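Local coordinates for WZI (Escherichia coli, PDB 2YNK), which probably binds capsular polysaccharide at the outer membrane as a beta-barrel lectin that underpins group 1 capsule assembly, at residues T29-Q34 / Q194-A199; Q141-G146 / F172-A177; L3-N8 / G146-W151; G215-F220 / G229-M234. One frame throughout, in Å; residues are numbered along the deposited sequence.

Contact 1 of 4, residues T29-Q34 / Q194-A199; sequences TWPLSQ and QYQISA. With HEX (hexane), chain S.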
loop_
_atom_site.group_PDB
_atom_site.type_symbol
_atom_site.label_atom_id
_atom_site.label_comp_id
_atom_site.label_asym_id
_atom_site.label_seq_id
_atom_site.Cartn_x
_atom_site.Cartn_y
_atom_site.Cartn_z
ATOM N N THR A 29 -3.078 7.172 2.988
ATOM C CA THR A 29 -3.559 6.296 4.038
ATOM C C THR A 29 -4.645 5.389 3.487
ATOM O O THR A 29 -5.801 5.802 3.341
ATOM C CB THR A 29 -4.085 7.095 5.227
ATOM O OG1 THR A 29 -2.979 7.712 5.885
ATOM C CG2 THR A 29 -4.790 6.217 6.212
ATOM N N TRP A 30 -4.248 4.151 3.171
ATOM C CA TRP A 30 -5.172 3.106 2.759
ATOM C C TRP A 30 -5.437 2.166 3.898
ATOM O O TRP A 30 -4.574 1.967 4.741
ATOM C CB TRP A 30 -4.601 2.341 1.591
ATOM C CG TRP A 30 -4.436 3.196 0.372
ATOM C CD1 TRP A 30 -3.531 4.227 0.176
ATOM C CD2 TRP A 30 -5.218 3.131 -0.863
ATOM N NE1 TRP A 30 -3.694 4.785 -1.063
ATOM C CE2 TRP A 30 -4.686 4.171 -1.737
ATOM C CE3 TRP A 30 -6.262 2.340 -1.314
ATOM C CZ2 TRP A 30 -5.189 4.389 -3.004
ATOM C CZ3 TRP A 30 -6.765 2.568 -2.594
ATOM C CH2 TRP A 30 -6.240 3.570 -3.419
ATOM N N PRO A 31 -6.637 1.570 3.941
ATOM C CA PRO A 31 -7.693 1.683 2.947
ATOM C C PRO A 31 -8.384 3.047 2.980
ATOM O O PRO A 31 -8.373 3.727 4.009
ATOM C CB PRO A 31 -8.656 0.574 3.353
ATOM C CG PRO A 31 -8.533 0.530 4.818
ATOM C CD PRO A 31 -7.079 0.782 5.100
ATOM N N LEU A 32 -8.963 3.442 1.850
ATOM C CA LEU A 32 -9.687 4.720 1.744
ATOM C C LEU A 32 -11.173 4.513 2.003
ATOM O O LEU A 32 -11.756 3.538 1.544
ATOM C CB LEU A 32 -9.526 5.318 0.342
ATOM C CG LEU A 32 -8.117 5.465 -0.227
ATOM C CD1 LEU A 32 -8.183 5.769 -1.709
ATOM C CD2 LEU A 32 -7.349 6.535 0.522
ATOM N N SER A 33 -11.789 5.443 2.721
ATOM C CA SER A 33 -13.256 5.504 2.818
ATOM C C SER A 33 -13.862 5.924 1.479
ATOM O O SER A 33 -13.453 6.911 0.903
ATOM C CB SER A 33 -13.668 6.500 3.892
ATOM O OG SER A 33 -12.961 6.258 5.098
ATOM N N GLN A 34 -14.823 5.160 0.981
ATOM C CA GLN A 34 -15.445 5.455 -0.310
ATOM C C GLN A 34 -16.175 6.814 -0.238
ATOM O O GLN A 34 -16.120 7.617 -1.166
ATOM C CB GLN A 34 -16.423 4.334 -0.709
ATOM C CG GLN A 34 -16.586 4.152 -2.210
ATOM C CD GLN A 34 -17.778 3.286 -2.586
ATOM O OE1 GLN A 34 -17.911 2.149 -2.136
ATOM N NE2 GLN A 34 -18.656 3.828 -3.426
ATOM N N GLN A 194 -7.132 13.083 8.663
ATOM C CA GLN A 194 -7.568 11.704 8.806
ATOM C C GLN A 194 -6.718 10.940 9.815
ATOM O O GLN A 194 -5.500 11.158 9.930
ATOM C CB GLN A 194 -7.523 11.000 7.451
ATOM C CG GLN A 194 -7.667 9.480 7.481
ATOM C CD GLN A 194 -9.034 9.002 7.952
ATOM O OE1 GLN A 194 -9.506 9.370 9.031
ATOM N NE2 GLN A 194 -9.662 8.144 7.153
ATOM N N TYR A 195 -7.382 10.044 10.543
ATOM C CA TYR A 195 -6.717 9.142 11.446
ATOM C C TYR A 195 -6.970 7.713 10.994
ATOM O O TYR A 195 -7.992 7.401 10.382
ATOM C CB TYR A 195 -7.202 9.353 12.885
ATOM C CG TYR A 195 -8.548 8.739 13.189
ATOM C CD1 TYR A 195 -9.721 9.444 12.964
ATOM C CD2 TYR A 195 -8.650 7.450 13.706
ATOM C CE1 TYR A 195 -10.958 8.886 13.239
ATOM C CE2 TYR A 195 -9.883 6.883 13.982
ATOM C CZ TYR A 195 -11.036 7.603 13.742
ATOM O OH TYR A 195 -12.263 7.041 14.017
ATOM N N GLN A 196 -6.012 6.844 11.289
ATOM C CA GLN A 196 -6.242 5.405 11.221
ATOM C C GLN A 196 -5.640 4.775 12.456
ATOM O O GLN A 196 -4.488 5.036 12.797
ATOM C CB GLN A 196 -5.627 4.798 9.959
ATOM C CG GLN A 196 -6.161 3.411 9.640
ATOM C CD GLN A 196 -5.439 2.769 8.483
ATOM O OE1 GLN A 196 -4.435 2.073 8.669
ATOM N NE2 GLN A 196 -5.928 3.008 7.280
ATOM N N ILE A 197 -6.425 3.964 13.148
ATOM C CA ILE A 197 -5.902 3.198 14.270
ATOM C C ILE A 197 -6.139 1.741 13.947
ATOM O O ILE A 197 -7.158 1.409 13.344
ATOM C CB ILE A 197 -6.551 3.600 15.614
ATOM C CG1 ILE A 197 -8.050 3.299 15.628
ATOM C CG2 ILE A 197 -6.326 5.084 15.885
ATOM C CD1 ILE A 197 -8.764 3.846 16.848
ATOM N N SER A 198 -5.184 0.881 14.302
ATOM C CA SER A 198 -5.372 -0.571 14.145
ATOM C C SER A 198 -4.699 -1.387 15.239
ATOM O O SER A 198 -3.596 -1.051 15.704
ATOM C CB SER A 198 -4.899 -1.053 12.764
ATOM O OG SER A 198 -3.519 -0.809 12.556
ATOM N N ALA A 199 -5.393 -2.448 15.651
ATOM C CA ALA A 199 -4.835 -3.475 16.546
ATOM C C ALA A 199 -4.981 -4.838 15.868
ATOM O O ALA A 199 -6.087 -5.242 15.519
ATOM C CB ALA A 199 -5.532 -3.458 17.894
HETATM C C1 HEX S . -9.944 8.567 17.702
HETATM C C2 HEX S . -11.371 8.830 17.248
HETATM C C3 HEX S . -11.577 10.262 16.738
HETATM C C4 HEX S . -13.048 10.661 16.857
HETATM C C5 HEX S . -13.324 12.113 16.467
HETATM C C6 HEX S . -14.743 12.500 16.845
HETATM O O HOH W 1 -8.467 6.976 4.138
#
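Gln196 reaches inward from the barrel strand to the turn at Trp30-Pro31, and the close packing gathers around its amide. Its CG is anti to the backbone N (chi1 -164°) and the chain beyond is extended, carrying NE2 3.1 Å from Trp30 O. The hydrogen bond is nearly straight at the hydrogen, 175°, yet it meets the carbonyl from above its plane while lying in the plane of the glutamine's own amide. NE2 also sits 3.3 Å from Pro31 CD, beside the cis peptide bond, and 3.6 Å from Thr29 CG2, the threonine and glutamine side chains sliding past each other in opposite directions. The Gln194 end is looser: its NE2 stays 4.3 Å from Ser33 OG, which hydrogen-bonds Arg176 O, and water 1 fills in, donating to Thr29 O and accepting a weak bond from Gln194 NE2. Tyr195 turns the other way, with one ring face against the hexane, CZ to C2 being 3.7 Å. Inside, Gln196 OE1 takes hydrogen bonds from Trp152 NE1 and Gln150 NE2, and its NE2 also donates to Gln175 OE1. Both ends of this buried amide are therefore engaged, which should fix its rotation and tie the inner chain to the barrel wall.

Contact 2 of 4, residues Q141-G146 / F172-A177; sequences QWLSFG and FLMQRA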
loop_
_atom_site.group_PDB
_atom_site.type_symbol
_atom_site.label_atom_id
_atom_site.label_comp_id
_atom_site.label_asym_id
_atom_site.label_seq_id
_atom_site.Cartn_x
_atom_site.Cartn_y
_atom_site.Cartn_z
ATOM N N GLN A 141 -17.373 7.405 11.691
ATOM C CA GLN A 141 -16.234 6.510 11.877
ATOM C C GLN A 141 -16.555 5.129 11.326
ATOM O O GLN A 141 -17.651 4.608 11.526
ATOM C CB GLN A 141 -15.820 6.413 13.352
ATOM C CG GLN A 141 -15.770 7.737 14.100
ATOM C CD GLN A 141 -15.150 8.865 13.291
ATOM O OE1 GLN A 141 -14.053 8.729 12.752
ATOM N NE2 GLN A 141 -15.854 9.990 13.206
ATOM N N TRP A 142 -15.588 4.557 10.619
ATOM C CA TRP A 142 -15.667 3.174 10.161
ATOM C C TRP A 142 -14.932 2.247 11.105
ATOM O O TRP A 142 -13.733 2.420 11.344
ATOM C CB TRP A 142 -15.046 3.052 8.785
ATOM C CG TRP A 142 -15.979 3.363 7.660
ATOM C CD1 TRP A 142 -15.918 4.430 6.775
ATOM C CD2 TRP A 142 -17.139 2.580 7.242
ATOM N NE1 TRP A 142 -16.936 4.358 5.859
ATOM C CE2 TRP A 142 -17.711 3.278 6.091
ATOM C CE3 TRP A 142 -17.738 1.417 7.689
ATOM C CZ2 TRP A 142 -18.833 2.812 5.438
ATOM C CZ3 TRP A 142 -18.876 0.958 7.025
ATOM C CH2 TRP A 142 -19.407 1.640 5.919
ATOM N N LEU A 143 -15.651 1.266 11.645
ATOM C CA LEU A 143 -15.057 0.237 12.484
ATOM C C LEU A 143 -15.056 -1.063 11.711
ATOM O O LEU A 143 -16.091 -1.478 11.191
ATOM C CB LEU A 143 -15.842 0.061 13.783
ATOM C CG LEU A 143 -15.275 -0.978 14.768
ATOM C CD1 LEU A 143 -13.799 -0.731 15.066
ATOM C CD2 LEU A 143 -16.097 -0.985 16.052
ATOM N N SER A 144 -13.898 -1.711 11.657
ATOM C CA SER A 144 -13.707 -2.871 10.802
ATOM C C SER A 144 -13.086 -4.072 11.527
ATOM O O SER A 144 -12.232 -3.904 12.390
ATOM C CB SER A 144 -12.794 -2.466 9.664
ATOM O OG SER A 144 -12.622 -3.556 8.792
ATOM N N PHE A 145 -13.513 -5.280 11.174
ATOM C CA PHE A 145 -12.827 -6.488 11.622
ATOM C C PHE A 145 -12.572 -7.396 10.439
ATOM O O PHE A 145 -13.440 -7.563 9.585
ATOM C CB PHE A 145 -13.611 -7.265 12.683
ATOM C CG PHE A 145 -12.875 -8.481 13.185
ATOM C CD1 PHE A 145 -11.891 -8.363 14.155
ATOM C CD2 PHE A 145 -13.128 -9.740 12.652
ATOM C CE1 PHE A 145 -11.190 -9.481 14.598
ATOM C CE2 PHE A 145 -12.435 -10.853 13.088
ATOM C CZ PHE A 145 -11.465 -10.723 14.061
ATOM N N GLY A 146 -11.382 -7.996 10.413
ATOM C CA GLY A 146 -10.989 -8.894 9.333
ATOM C C GLY A 146 -9.494 -8.923 9.091
ATOM O O GLY A 146 -8.694 -8.622 9.984
ATOM N N PHE A 172 -8.649 -5.248 14.192
ATOM C CA PHE A 172 -9.613 -4.160 14.177
ATOM C C PHE A 172 -8.983 -2.925 13.545
ATOM O O PHE A 172 -7.779 -2.696 13.667
ATOM C CB PHE A 172 -10.077 -3.852 15.598
ATOM C CG PHE A 172 -10.877 -4.959 16.220
ATOM C CD1 PHE A 172 -12.253 -5.011 16.065
ATOM C CD2 PHE A 172 -10.252 -5.965 16.941
ATOM C CE1 PHE A 172 -12.996 -6.034 16.622
ATOM C CE2 PHE A 172 -10.989 -6.993 17.501
ATOM C CZ PHE A 172 -12.366 -7.020 17.345
ATOM N N LEU A 173 -9.801 -2.136 12.863
ATOM C CA LEU A 173 -9.324 -0.943 12.173
ATOM C C LEU A 173 -10.403 0.151 12.204
ATOM O O LEU A 173 -11.590 -0.141 12.084
ATOM C CB LEU A 173 -8.942 -1.305 10.733
ATOM C CG LEU A 173 -8.198 -0.259 9.902
ATOM C CD1 LEU A 173 -7.412 -0.970 8.813
ATOM C CD2 LEU A 173 -9.141 0.788 9.310
HETATM N N MSE A 174 -9.976 1.397 12.387
HETATM C CA MSE A 174 -10.899 2.509 12.544
HETATM C C MSE A 174 -10.404 3.723 11.816
HETATM O O MSE A 174 -9.206 3.995 11.811
HETATM C CB MSE A 174 -11.128 2.802 14.020
HETATM C CG MSE A 174 -12.616 3.060 14.247
HETATM SE SE MSE A 174 -12.987 3.537 16.125
HETATM C CE MSE A 174 -13.959 5.236 15.876
ATOM N N GLN A 175 -11.348 4.455 11.213
ATOM C CA GLN A 175 -11.075 5.584 10.308
ATOM C C GLN A 175 -12.215 6.593 10.262
ATOM O O GLN A 175 -13.351 6.251 10.562
ATOM C CB GLN A 175 -10.955 5.071 8.884
ATOM C CG GLN A 175 -9.618 4.499 8.543
ATOM C CD GLN A 175 -9.525 4.097 7.098
ATOM O OE1 GLN A 175 -8.482 3.610 6.662
ATOM N NE2 GLN A 175 -10.605 4.299 6.341
ATOM N N ARG A 176 -11.928 7.810 9.810
ATOM C CA ARG A 176 -13.006 8.723 9.435
ATOM C C ARG A 176 -13.629 8.231 8.137
ATOM O O ARG A 176 -12.942 7.634 7.310
ATOM C CB ARG A 176 -12.499 10.150 9.222
ATOM C CG ARG A 176 -11.897 10.808 10.451
ATOM C CD ARG A 176 -11.573 12.264 10.159
ATOM N NE ARG A 176 -12.747 13.133 10.281
ATOM C CZ ARG A 176 -12.801 14.400 9.873
ATOM N NH1 ARG A 176 -11.765 14.980 9.278
ATOM N NH2 ARG A 176 -13.916 15.090 10.045
ATOM N N ALA A 177 -14.924 8.479 7.954
ATOM C CA ALA A 177 -15.576 8.209 6.667
ATOM C C ALA A 177 -15.315 9.406 5.765
ATOM O O ALA A 177 -14.478 9.335 4.871
ATOM C CB ALA A 177 -17.063 7.953 6.842
HETATM O O HOH W 2 -15.458 12.820 12.041
#
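Phe145 and Phe172 meet obliquely on the outward face of two antiparallel strands, their planes 54° apart. Phe145 CD1 sits over the centre of the Phe172 ring, 3.5 Å from its CZ. The two get there by different first torsions: Phe145 has CG anti to its backbone N (chi1 -178°), whereas in Phe172 CG is anti to the carbonyl carbon (chi1 -67°), and this leans the second ring across toward the first. Further along the same face, Leu143 brings CD1 to 4.1 Å from CG of Met174, a selenomethionine whose chain bends at its far end to lay CE against Gln141 CB. Gln141 bends early instead, which brings OE1 to 3.5 Å from Arg176 CA, where it also bonds Tyr195 OH; NE2 bonds Trp139 O and shares water 2 with Arg176 NE, the water lying in the guanidinium plane. Ala180 O holds that guanidinium too. On the inward face, Trp142 places CD1 3.7 Å from Ala177 CB and donates through NE1 to Glu35, while Ser144 and Leu173 meet at their CB atoms. The backbone pairs Trp142 with Gln175 and Ser144 with Leu173, two hydrogen bonds each. In the 18-stranded barrel, 127-138 flanks 141-145 on one side, 193-201 flanks 170-176 on the other, and strand 32-33 packs on Trp142 and Gln175 from within.

Contact 3 of 4, residues L3-N8 / G146-W151; sequences LVVNDN and GQVPQW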
loop_
_atom_site.group_PDB
_atom_site.type_symbol
_atom_site.label_atom_id
_atom_site.label_comp_id
_atom_site.label_asym_id
_atom_site.label_seq_id
_atom_site.Cartn_x
_atom_site.Cartn_y
_atom_site.Cartn_z
ATOM N N LEU A 3 -14.934 0.630 3.072
ATOM C CA LEU A 3 -13.494 0.648 2.837
ATOM C C LEU A 3 -13.163 0.301 1.393
ATOM O O LEU A 3 -13.904 -0.424 0.731
ATOM C CB LEU A 3 -12.788 -0.343 3.758
ATOM C CG LEU A 3 -13.009 -0.152 5.259
ATOM C CD1 LEU A 3 -12.104 -1.115 6.030
ATOM C CD2 LEU A 3 -12.790 1.303 5.664
ATOM N N VAL A 4 -12.042 0.841 0.923
ATOM C CA VAL A 4 -11.522 0.570 -0.411
ATOM C C VAL A 4 -10.035 0.259 -0.228
ATOM O O VAL A 4 -9.219 1.162 -0.099
ATOM C CB VAL A 4 -11.727 1.766 -1.373
ATOM C CG1 VAL A 4 -11.482 1.350 -2.819
ATOM C CG2 VAL A 4 -13.123 2.341 -1.204
ATOM N N VAL A 5 -9.712 -1.033 -0.175
ATOM C CA VAL A 5 -8.347 -1.494 0.064
ATOM C C VAL A 5 -7.450 -1.274 -1.155
ATOM O O VAL A 5 -7.936 -0.956 -2.246
ATOM C CB VAL A 5 -8.318 -2.992 0.468
ATOM C CG1 VAL A 5 -8.996 -3.189 1.817
ATOM C CG2 VAL A 5 -8.943 -3.864 -0.610
ATOM N N ASN A 6 -6.145 -1.451 -0.957
ATOM C CA ASN A 6 -5.157 -1.210 -2.001
ATOM C C ASN A 6 -5.576 -1.757 -3.364
ATOM O O ASN A 6 -5.561 -2.960 -3.578
ATOM C CB ASN A 6 -3.804 -1.844 -1.636
ATOM C CG ASN A 6 -3.263 -1.371 -0.309
ATOM O OD1 ASN A 6 -3.975 -0.784 0.506
ATOM N ND2 ASN A 6 -1.993 -1.642 -0.079
ATOM N N ASP A 7 -5.962 -0.868 -4.275
ATOM C CA ASP A 7 -6.119 -1.203 -5.692
ATOM C C ASP A 7 -5.164 -0.303 -6.445
ATOM O O ASP A 7 -5.045 0.873 -6.130
ATOM C CB ASP A 7 -7.543 -0.946 -6.153
ATOM C CG ASP A 7 -7.774 -1.362 -7.597
ATOM O OD1 ASP A 7 -7.583 -2.558 -7.906
ATOM O OD2 ASP A 7 -8.164 -0.499 -8.422
ATOM N N ASN A 8 -4.466 -0.843 -7.427
ATOM C CA ASN A 8 -3.386 -0.092 -8.062
ATOM C C ASN A 8 -3.922 0.795 -9.188
ATOM O O ASN A 8 -3.491 1.934 -9.339
ATOM C CB ASN A 8 -2.310 -1.043 -8.579
ATOM C CG ASN A 8 -1.117 -0.321 -9.152
ATOM O OD1 ASN A 8 -0.541 0.554 -8.516
ATOM N ND2 ASN A 8 -0.727 -0.696 -10.358
ATOM N N GLY A 146 -11.382 -7.996 10.413
ATOM C CA GLY A 146 -10.989 -8.894 9.333
ATOM C C GLY A 146 -9.494 -8.923 9.091
ATOM O O GLY A 146 -8.694 -8.622 9.984
ATOM N N GLN A 147 -9.118 -9.296 7.872
ATOM C CA GLN A 147 -7.730 -9.263 7.455
ATOM C C GLN A 147 -7.610 -8.228 6.373
ATOM O O GLN A 147 -7.573 -8.571 5.185
ATOM C CB GLN A 147 -7.269 -10.633 6.950
ATOM C CG GLN A 147 -7.124 -11.647 8.068
ATOM C CD GLN A 147 -6.635 -13.007 7.613
ATOM O OE1 GLN A 147 -6.754 -13.380 6.444
ATOM N NE2 GLN A 147 -6.086 -13.767 8.549
ATOM N N VAL A 148 -7.560 -6.957 6.784
ATOM C CA VAL A 148 -7.527 -5.847 5.828
ATOM C C VAL A 148 -6.103 -5.334 5.629
ATOM O O VAL A 148 -5.453 -4.939 6.599
ATOM C CB VAL A 148 -8.419 -4.660 6.276
ATOM C CG1 VAL A 148 -8.300 -3.502 5.290
ATOM C CG2 VAL A 148 -9.856 -5.113 6.426
ATOM N N PRO A 149 -5.619 -5.321 4.372
ATOM C CA PRO A 149 -4.331 -4.688 4.106
ATOM C C PRO A 149 -4.393 -3.171 4.230
ATOM O O PRO A 149 -5.456 -2.553 3.975
ATOM C CB PRO A 149 -4.034 -5.085 2.655
ATOM C CG PRO A 149 -5.366 -5.329 2.052
ATOM C CD PRO A 149 -6.194 -5.919 3.154
ATOM N N GLN A 150 -3.252 -2.588 4.599
ATOM C CA GLN A 150 -3.113 -1.133 4.696
ATOM C C GLN A 150 -2.012 -0.630 3.774
ATOM O O GLN A 150 -1.248 -1.427 3.189
ATOM C CB GLN A 150 -2.773 -0.724 6.130
ATOM C CG GLN A 150 -3.877 -0.947 7.148
ATOM C CD GLN A 150 -3.326 -1.189 8.543
ATOM O OE1 GLN A 150 -2.613 -2.174 8.789
ATOM N NE2 GLN A 150 -3.668 -0.302 9.470
ATOM N N TRP A 151 -1.950 0.695 3.648
ATOM C CA TRP A 151 -0.782 1.365 3.092
ATOM C C TRP A 151 -0.601 2.673 3.767
ATOM O O TRP A 151 -1.507 3.511 3.743
ATOM C CB TRP A 151 -0.930 1.579 1.608
ATOM C CG TRP A 151 0.306 2.094 0.923
ATOM C CD1 TRP A 151 0.695 3.417 0.753
ATOM C CD2 TRP A 151 1.345 1.304 0.262
ATOM N NE1 TRP A 151 1.872 3.496 0.049
ATOM C CE2 TRP A 151 2.313 2.258 -0.273
ATOM C CE3 TRP A 151 1.561 -0.054 0.066
ATOM C CZ2 TRP A 151 3.436 1.846 -0.970
ATOM C CZ3 TRP A 151 2.694 -0.453 -0.647
ATOM C CH2 TRP A 151 3.601 0.475 -1.154
#
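Val5 meets the 146-151 loop first, while Leu3, two residues earlier, rests on Tyr133 of the barrel wall, which Val148 also touches. Val5 CG1 packs 3.6 Å from Val148 CG1, and Val5 CB lies 4.1 Å from Pro149 CG. The orientation of Val5, with CG1 beside the backbone N (chi1 -66°), sets that methyl between Val148 CG1 and Pro149 CD, so a small apolar patch forms with Val148 and Pro149. Asn6 follows as the polar element. Its ND2 gives a weak hydrogen bond to Gln150 O, 3.4 Å long with 155° at the hydrogen, and lies 3.8 Å from Trp151 CB. The Asn6 and Trp151 side chains cross at about a right angle, amide and ring planes 75° apart. Phe86 adds to this corner, touching Asn6 and standing edge-to-face to Trp151. At Asp7 the chain leaves the loop: its carboxylate caps the next helix through OD2 to Leu10 N and forms a salt bridge with Arg61 through OD1. On the loop side, Gln150 turns its side chain away from this contact, toward Gln196 and Arg162. An N-terminal segment and a loop that leaves the wall at Gly146, packed together inside the strands, are consistent with the plugged interior of an outer-membrane beta-barrel.

Contact 4 of 4, residues G215-F220 / G229-M234; sequences GGRFTF and GASRIM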
loop_
_atom_site.group_PDB
_atom_site.type_symbol
_atom_site.label_atom_id
_atom_site.label_comp_id
_atom_site.label_asym_id
_atom_site.label_seq_id
_atom_site.Cartn_x
_atom_site.Cartn_y
_atom_site.Cartn_z
ATOM N N GLY A 215 -1.117 0.271 16.252
ATOM C CA GLY A 215 -0.603 1.417 15.512
ATOM C C GLY A 215 -1.570 2.550 15.252
ATOM O O GLY A 215 -2.796 2.401 15.341
ATOM N N GLY A 216 -0.994 3.690 14.902
ATOM C CA GLY A 216 -1.754 4.909 14.717
ATOM C C GLY A 216 -1.119 5.751 13.639
ATOM O O GLY A 216 0.110 5.790 13.503
ATOM N N ARG A 217 -1.962 6.417 12.863
ATOM C CA ARG A 217 -1.495 7.297 11.815
ATOM C C ARG A 217 -2.413 8.506 11.682
ATOM O O ARG A 217 -3.640 8.389 11.782
ATOM C CB ARG A 217 -1.426 6.547 10.495
ATOM C CG ARG A 217 -1.244 7.472 9.304
ATOM C CD ARG A 217 -0.949 6.713 8.034
ATOM N NE ARG A 217 -0.732 7.634 6.927
ATOM C CZ ARG A 217 0.405 8.283 6.694
ATOM N NH1 ARG A 217 1.457 8.127 7.501
ATOM N NH2 ARG A 217 0.491 9.097 5.646
ATOM N N PHE A 218 -1.798 9.656 11.442
ATOM C CA PHE A 218 -2.504 10.922 11.338
ATOM C C PHE A 218 -1.958 11.691 10.151
ATOM O O PHE A 218 -0.743 11.716 9.933
ATOM C CB PHE A 218 -2.306 11.743 12.609
ATOM C CG PHE A 218 -3.061 13.042 12.619
ATOM C CD1 PHE A 218 -4.362 13.103 13.104
ATOM C CD2 PHE A 218 -2.466 14.215 12.158
ATOM C CE1 PHE A 218 -5.053 14.304 13.122
ATOM C CE2 PHE A 218 -3.154 15.416 12.175
ATOM C CZ PHE A 218 -4.450 15.457 12.653
ATOM N N THR A 219 -2.858 12.308 9.387
ATOM C CA THR A 219 -2.465 13.180 8.282
ATOM C C THR A 219 -3.336 14.429 8.224
ATOM O O THR A 219 -4.497 14.414 8.642
ATOM C CB THR A 219 -2.599 12.464 6.941
ATOM O OG1 THR A 219 -3.889 11.864 6.878
ATOM C CG2 THR A 219 -1.548 11.386 6.797
ATOM N N PHE A 220 -2.765 15.508 7.699
ATOM C CA PHE A 220 -3.525 16.726 7.467
ATOM C C PHE A 220 -2.898 17.577 6.384
ATOM O O PHE A 220 -1.673 17.551 6.179
ATOM C CB PHE A 220 -3.697 17.542 8.755
ATOM C CG PHE A 220 -2.444 18.231 9.226
ATOM C CD1 PHE A 220 -1.360 17.497 9.672
ATOM C CD2 PHE A 220 -2.362 19.611 9.239
ATOM C CE1 PHE A 220 -0.213 18.125 10.117
ATOM C CE2 PHE A 220 -1.221 20.251 9.683
ATOM C CZ PHE A 220 -0.142 19.506 10.123
ATOM N N GLY A 229 2.119 13.850 7.119
ATOM C CA GLY A 229 1.749 12.626 7.816
ATOM C C GLY A 229 2.640 12.309 9.004
ATOM O O GLY A 229 3.835 12.616 9.015
ATOM N N ALA A 230 2.031 11.693 10.010
ATOM C CA ALA A 230 2.741 11.136 11.143
ATOM C C ALA A 230 2.183 9.731 11.384
ATOM O O ALA A 230 0.982 9.496 11.209
ATOM C CB ALA A 230 2.547 12.015 12.368
ATOM N N SER A 231 3.044 8.795 11.758
ATOM C CA SER A 231 2.576 7.453 12.076
ATOM C C SER A 231 3.493 6.721 13.046
ATOM O O SER A 231 4.724 6.916 13.058
ATOM C CB SER A 231 2.358 6.627 10.804
ATOM O OG SER A 231 3.351 6.867 9.826
ATOM N N ARG A 232 2.866 5.876 13.860
ATOM C CA ARG A 232 3.553 5.128 14.888
ATOM C C ARG A 232 3.019 3.689 14.938
ATOM O O ARG A 232 1.827 3.445 14.765
ATOM C CB ARG A 232 3.365 5.847 16.222
ATOM C CG ARG A 232 4.184 5.307 17.382
ATOM C CD ARG A 232 4.069 6.240 18.580
ATOM N NE ARG A 232 4.188 5.541 19.863
ATOM C CZ ARG A 232 5.334 5.170 20.437
ATOM N NH1 ARG A 232 6.510 5.404 19.851
ATOM N NH2 ARG A 232 5.306 4.553 21.611
ATOM N N ILE A 233 3.925 2.744 15.155
ATOM C CA ILE A 233 3.596 1.322 15.280
ATOM C C ILE A 233 4.338 0.753 16.475
ATOM O O ILE A 233 5.521 1.042 16.656
ATOM C CB ILE A 233 4.046 0.546 14.025
ATOM C CG1 ILE A 233 2.925 0.477 12.994
ATOM C CG2 ILE A 233 4.467 -0.870 14.374
ATOM C CD1 ILE A 233 1.789 -0.438 13.390
HETATM N N MSE A 234 3.666 -0.050 17.291
HETATM C CA MSE A 234 4.389 -0.809 18.311
HETATM C C MSE A 234 4.111 -2.286 18.199
HETATM O O MSE A 234 2.974 -2.720 18.030
HETATM C CB MSE A 234 4.157 -0.297 19.731
HETATM C CG MSE A 234 2.694 -0.185 20.105
HETATM SE SE MSE A 234 2.560 0.075 22.054
HETATM C CE MSE A 234 0.946 1.219 21.954
#
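Arg217 and Ser231 face each other across a non-hydrogen-bonded pair, and the arginine slants across its neighbour strand. Its chain is extended from CG to NE, CG passing 3.6 Å from Ala230 O, and NH1 then makes a weak hydrogen bond to Ser231 OG, 3.3 Å with 125° at the hydrogen. Ser231 CB lies at the guanidinium edge, in its plane. On the same face the ends of the pairing are bare backbone: Ile233 CD1 comes down on Gly215 CA at 3.7 Å, and Thr219 CG2 on Gly229 CA at the same distance. Between them, Gly216 with Arg232 and Phe218 with Ala230 each exchange two backbone hydrogen bonds, all of 2.8 Å. This is a regular beta hairpin of the barrel, its strands 178° apart in direction. Phe218 and Ala230 belong to the other face, near bound octane and hexane, as expected of a lipid-facing surface. A second shell holds the guanidinium: Asp274 on strand 268-278 bridges to NH2, Ser28 OG hydrogen-bonds NH2, and NE is hydrogen-bonded to Thr29 OG1. Trp152 packs against Arg217, Ser231 and Ile233 from inside, while Arg232 ends in a salt bridge to Glu298.

How the contacts relate
Contacts 2 and 4 are pieces of the barrel wall, about 15 Å apart between centres and without touching; strand 193-201 of contact 1 lies between them, paired with 170-176 on one side and 212-221 on the other. The inner chain ties them together. Contact 1 reaches contact 2 through Ser33 OG to Arg176 O, 2.6 Å, and contact 4 through Thr29 OG1 to Arg217 NE, 2.5 Å. Contact 3, about 9 Å from contact 1 between centres, joins it where Trp30 N meets Trp151 O at 2.9 Å. It shares Gly146 with contact 2, where strand 141-145 gives way to the inward loop. Alkanes mark the outer surface: dodecane at Leu143, hexane at Tyr195.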